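Local atomic coordinates of BH2331 protein (Bacillus halodurans, PDB entry 1VL5), a protein that probably transfers methyl groups from S-adenosylmethionine, as members of its methyltransferase superfamily do. Residues Lys73-Arg76 and Ala77-Gly81; Ser163-Arg166 and Ala167-Lys170. All coordinates share one frame; numbering follows the deposited sequence.

Contact 1. Residues Lys73-Arg76 and Ala77-Gly81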
loop_
_atom_site.group_PDB
_atom_site.type_symbol
_atom_site.label_atom_id
_atom_site.label_comp_id
_atom_site.label_asym_id
_atom_site.label_seq_id
_atom_site.Cartn_x
_atom_site.Cartn_y
_atom_site.Cartn_z
ATOM N N LYS A 73 10.579 14.924 6.000
ATOM C CA LYS A 73 10.208 16.235 6.606
ATOM C C LYS A 73 8.702 16.362 6.748
ATOM O O LYS A 73 8.168 16.895 7.736
ATOM C CB LYS A 73 10.678 17.403 5.732
ATOM C CG LYS A 73 12.027 17.907 6.027
ATOM C CD LYS A 73 12.371 18.987 4.957
ATOM C CE LYS A 73 13.861 19.175 4.719
ATOM N NZ LYS A 73 14.060 19.664 3.312
ATOM N N VAL A 74 8.008 15.891 5.731
ATOM C CA VAL A 74 6.572 16.006 5.699
ATOM C C VAL A 74 5.950 15.035 6.678
ATOM O O VAL A 74 5.031 15.390 7.387
ATOM C CB VAL A 74 6.028 15.811 4.283
ATOM C CG1 VAL A 74 4.511 15.513 4.298
ATOM C CG2 VAL A 74 6.331 17.063 3.443
ATOM N N ALA A 75 6.464 13.828 6.739
ATOM C CA ALA A 75 5.979 12.863 7.698
ATOM C C ALA A 75 6.177 13.393 9.091
ATOM O O ALA A 75 5.296 13.281 9.915
ATOM C CB ALA A 75 6.707 11.569 7.544
ATOM N N ARG A 76 7.351 13.946 9.359
ATOM C CA ARG A 76 7.667 14.445 10.701
ATOM C C ARG A 76 6.740 15.561 11.144
ATOM O O ARG A 76 6.370 15.631 12.332
ATOM C CB ARG A 76 9.107 14.943 10.721
ATOM C CG ARG A 76 9.446 15.761 11.926
ATOM C CD ARG A 76 10.894 16.062 12.043
ATOM N NE ARG A 76 11.128 17.083 13.076
ATOM C CZ ARG A 76 12.340 17.509 13.431
ATOM N NH1 ARG A 76 13.429 16.998 12.887
ATOM N NH2 ARG A 76 12.484 18.444 14.337
ATOM N N ALA A 77 6.414 16.466 10.213
ATOM C CA ALA A 77 5.530 17.584 10.524
ATOM C C ALA A 77 4.186 17.041 10.968
ATOM O O ALA A 77 3.652 17.495 11.949
ATOM C CB ALA A 77 5.364 18.542 9.340
ATOM N N PHE A 78 3.688 16.029 10.290
ATOM C CA PHE A 78 2.428 15.469 10.658
ATOM C C PHE A 78 2.485 14.708 12.005
ATOM O O PHE A 78 1.664 14.957 12.936
ATOM C CB PHE A 78 1.962 14.534 9.568
ATOM C CG PHE A 78 0.694 13.797 9.915
ATOM C CD1 PHE A 78 -0.503 14.460 9.975
ATOM C CD2 PHE A 78 0.702 12.428 10.107
ATOM C CE1 PHE A 78 -1.671 13.780 10.260
ATOM C CE2 PHE A 78 -0.442 11.764 10.395
ATOM C CZ PHE A 78 -1.637 12.425 10.452
ATOM N N ILE A 79 3.486 13.832 12.128
ATOM C CA ILE A 79 3.612 12.966 13.300
ATOM C C ILE A 79 3.915 13.790 14.564
ATOM O O ILE A 79 3.266 13.594 15.646
ATOM C CB ILE A 79 4.653 11.842 13.014
ATOM C CG1 ILE A 79 4.122 10.910 11.935
ATOM C CG2 ILE A 79 5.075 11.082 14.328
ATOM C CD1 ILE A 79 5.181 10.050 11.269
ATOM N N GLU A 80 4.833 14.764 14.450
ATOM C CA GLU A 80 5.184 15.539 15.634
ATOM C C GLU A 80 4.054 16.515 15.993
ATOM O O GLU A 80 3.911 16.922 17.164
ATOM C CB GLU A 80 6.532 16.253 15.497
ATOM C CG GLU A 80 6.494 17.554 14.746
ATOM C CD GLU A 80 7.891 18.207 14.531
ATOM O OE1 GLU A 80 8.900 17.763 15.132
ATOM O OE2 GLU A 80 7.955 19.189 13.749
ATOM N N GLY A 81 3.285 16.906 14.979
ATOM C CA GLY A 81 2.068 17.614 15.166
ATOM C C GLY A 81 1.052 16.925 16.081
ATOM O O GLY A 81 0.309 17.611 16.803
#

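Contact 2. Residues Ser163-Arg166 and Ala167-Lys170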
loop_
_atom_site.group_PDB
_atom_site.type_symbol
_atom_site.label_atom_id
_atom_site.label_comp_id
_atom_site.label_asym_id
_atom_site.label_seq_id
_atom_site.Cartn_x
_atom_site.Cartn_y
_atom_site.Cartn_z
ATOM N N SER A 163 3.877 7.401 -11.750
ATOM C CA SER A 163 4.796 6.651 -10.884
ATOM C C SER A 163 4.269 5.295 -10.383
ATOM O O SER A 163 4.947 4.633 -9.600
ATOM C CB SER A 163 5.181 7.513 -9.684
ATOM O OG SER A 163 4.162 7.498 -8.697
ATOM N N HIS A 164 3.054 4.904 -10.789
ATOM C CA HIS A 164 2.513 3.590 -10.496
ATOM C C HIS A 164 3.342 2.529 -11.219
ATOM O O HIS A 164 3.554 2.624 -12.437
ATOM C CB HIS A 164 1.067 3.517 -10.963
ATOM C CG HIS A 164 0.430 2.167 -10.829
ATOM N ND1 HIS A 164 -0.205 1.765 -9.687
ATOM C CD2 HIS A 164 0.337 1.127 -11.695
ATOM C CE1 HIS A 164 -0.715 0.562 -9.868
ATOM N NE2 HIS A 164 -0.396 0.146 -11.076
ATOM N N HIS A 165 3.820 1.522 -10.493
ATOM C CA HIS A 165 4.409 0.371 -11.161
ATOM C C HIS A 165 3.394 -0.747 -11.397
ATOM O O HIS A 165 3.002 -1.046 -12.541
ATOM C CB HIS A 165 5.623 -0.144 -10.400
ATOM C CG HIS A 165 6.242 -1.359 -11.035
ATOM N ND1 HIS A 165 6.406 -1.473 -12.397
ATOM C CD2 HIS A 165 6.717 -2.511 -10.505
ATOM C CE1 HIS A 165 6.944 -2.645 -12.678
ATOM N NE2 HIS A 165 7.157 -3.290 -11.548
ATOM N N ARG A 166 2.952 -1.384 -10.318
ATOM C CA ARG A 166 2.032 -2.510 -10.469
ATOM C C ARG A 166 1.306 -2.817 -9.197
ATOM O O ARG A 166 1.902 -2.859 -8.125
ATOM C CB ARG A 166 2.757 -3.767 -10.954
ATOM C CG ARG A 166 1.867 -4.960 -11.062
ATOM C CD ARG A 166 2.497 -6.137 -11.829
ATOM N NE ARG A 166 1.703 -7.360 -11.651
ATOM C CZ ARG A 166 0.497 -7.567 -12.196
ATOM N NH1 ARG A 166 -0.063 -6.646 -12.939
ATOM N NH2 ARG A 166 -0.170 -8.689 -11.961
ATOM N N ALA A 167 -0.002 -2.947 -9.329
ATOM C CA ALA A 167 -0.865 -3.569 -8.337
ATOM C C ALA A 167 -0.922 -5.045 -8.686
ATOM O O ALA A 167 -1.413 -5.413 -9.738
ATOM C CB ALA A 167 -2.259 -2.940 -8.377
ATOM N N TRP A 168 -0.370 -5.879 -7.803
ATOM C CA TRP A 168 -0.167 -7.269 -8.068
ATOM C C TRP A 168 -1.430 -8.043 -7.710
ATOM O O TRP A 168 -2.281 -7.551 -6.922
ATOM C CB TRP A 168 1.048 -7.777 -7.291
ATOM C CG TRP A 168 2.293 -7.088 -7.666
ATOM C CD1 TRP A 168 2.709 -5.850 -7.230
ATOM C CD2 TRP A 168 3.308 -7.549 -8.574
ATOM N NE1 TRP A 168 3.911 -5.530 -7.817
ATOM C CE2 TRP A 168 4.290 -6.545 -8.655
ATOM C CE3 TRP A 168 3.491 -8.718 -9.299
ATOM C CZ2 TRP A 168 5.432 -6.678 -9.445
ATOM C CZ3 TRP A 168 4.604 -8.831 -10.111
ATOM C CH2 TRP A 168 5.575 -7.835 -10.150
ATOM N N LYS A 169 -1.579 -9.218 -8.326
ATOM C CA LYS A 169 -2.659 -10.153 -7.982
ATOM C C LYS A 169 -2.444 -10.616 -6.547
ATOM O O LYS A 169 -1.305 -10.679 -6.060
ATOM C CB LYS A 169 -2.714 -11.392 -8.881
ATOM C CG LYS A 169 -2.780 -11.137 -10.408
ATOM C CD LYS A 169 -2.719 -12.486 -11.133
ATOM C CE LYS A 169 -2.789 -12.510 -12.690
ATOM N NZ LYS A 169 -3.744 -11.590 -13.266
ATOM N N LYS A 170 -3.548 -10.923 -5.876
ATOM C CA LYS A 170 -3.490 -11.605 -4.619
ATOM C C LYS A 170 -2.629 -12.872 -4.686
ATOM O O LYS A 170 -1.841 -13.112 -3.805
ATOM C CB LYS A 170 -4.912 -11.891 -4.127
ATOM C CG LYS A 170 -5.683 -10.641 -3.733
ATOM C CD LYS A 170 -7.065 -10.941 -3.106
ATOM C CE LYS A 170 -8.048 -11.634 -4.007
ATOM N NZ LYS A 170 -8.562 -10.682 -5.068
#

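Contact 1. Residues Lys73-Arg76 and Ala77-Gly81
Arg76 and Glu80, one helical turn apart, meet because their first torsions send them to a common place: CG of Arg76 lies anti to the backbone N (chi1 166°) with the chain extended as far as NE, while Glu80 takes chi1 82°, which sets its CG between N and the carbonyl carbon and folds the side chain back along the helix. This fold brings Glu80 CG to 3.1 Å from the carbonyl O of Arg76, a close fit. The carboxylate is then reached by NE, not by the terminal nitrogens: Arg76 NE to Glu80 OE1 measures 3.1 Å, a hydrogen-bonded salt bridge. Its geometry is single-pronged. The guanidinium and carboxylate planes stand nearly perpendicular, 84° apart, and NE approaches OE1 from above the carboxylate plane, whereas OE1 lies near the guanidinium plane at its edge. NH2 of Arg76 stays 3.7 Å from the same OE1.

The backbone of the same turn keeps the regular i to i+4 pattern. Glu80 N donates to Arg76 O at 2.8 Å, so the two residues are joined through main chain and side chain alike, and Ile79 N reaches Ala75 O at 2.9 Å. The latter pair belongs to the buried side, where Ile79 CD1 approaches Ala75 CB at 4.3 Å. Ile79 also packs on Val87 and Tyr89 of strand 87-91 and on Ala52 of helix 50-55, and the ring of Phe78 meets that of His50.

An exposed i, i+4 arginine-glutamate bridge flanking a buried Ala75-Ile79 stripe marks an amphipathic helix, here the crossover helix 69-81 of the beta-alpha-beta unit between strands 61-66 and 87-91 in the Rossmann-like methyltransferase fold.

Contact 2. Residues Ser163-Arg166 and Ala167-Lys170
Arg166 and Trp168 make the principal apolar contact, a CH-pi interaction in which Arg166 CD sits over the centre of the indole six-membered ring, 3.5 Å from its centroid and only 6° off the normal. With CG anti to the backbone N (chi1 177°) and the chain extended from CG to NE, the arginine crosses the ring at about a right angle. Because the guanidinium plane is turned 76° from the indole, the contact is no flat stack: NE rests over the ring face, 3.3 Å from Trp168 CE3.

Two further side-chain contacts are looser. Arg166 NH2 lies 3.9 Å from Lys169 CG, and His164 CE1 is 4.1 Å from Ala167 CB.

Polar ends are satisfied outside the segments. Arg166 bridges Asp150 through NH1 and Asp172 through NH2, and Lys169 NZ also pairs with Asp150, whose shared carboxylate probably offsets the like charges. Asn154 OD1 accepts from both His164 NE2 and Ala167 N, tying the loop to helix 147-160.

Lys169 occupies the N-cap position, its backbone N bonded to Asp172 OD2; the arrangement is that of an irregular connection between helices 147-160 and 170-180, fastened to both by acidic side chains and leading into a helix N-terminus.

Both contacts are local and partly buried, yet they occupy opposite sides of the chain's centre, their own centres 27 Å apart and their nearest atoms about 15 Å apart. The centre of contact 1 is about 20 Å from the centre of the chain, that of contact 2 about 10 Å. No helix or strand is common to the two. Contact 1 is built on repeating main-chain bonds and places its ion pair within the helix itself, on the exposed side. Contact 2 has no hydrogen bond between its segments: an arginine-tryptophan CH-pi contact replaces helical regularity, and Arg166 and Lys169 find acidic partners outside the two segments, on helices 147-160 and 170-180.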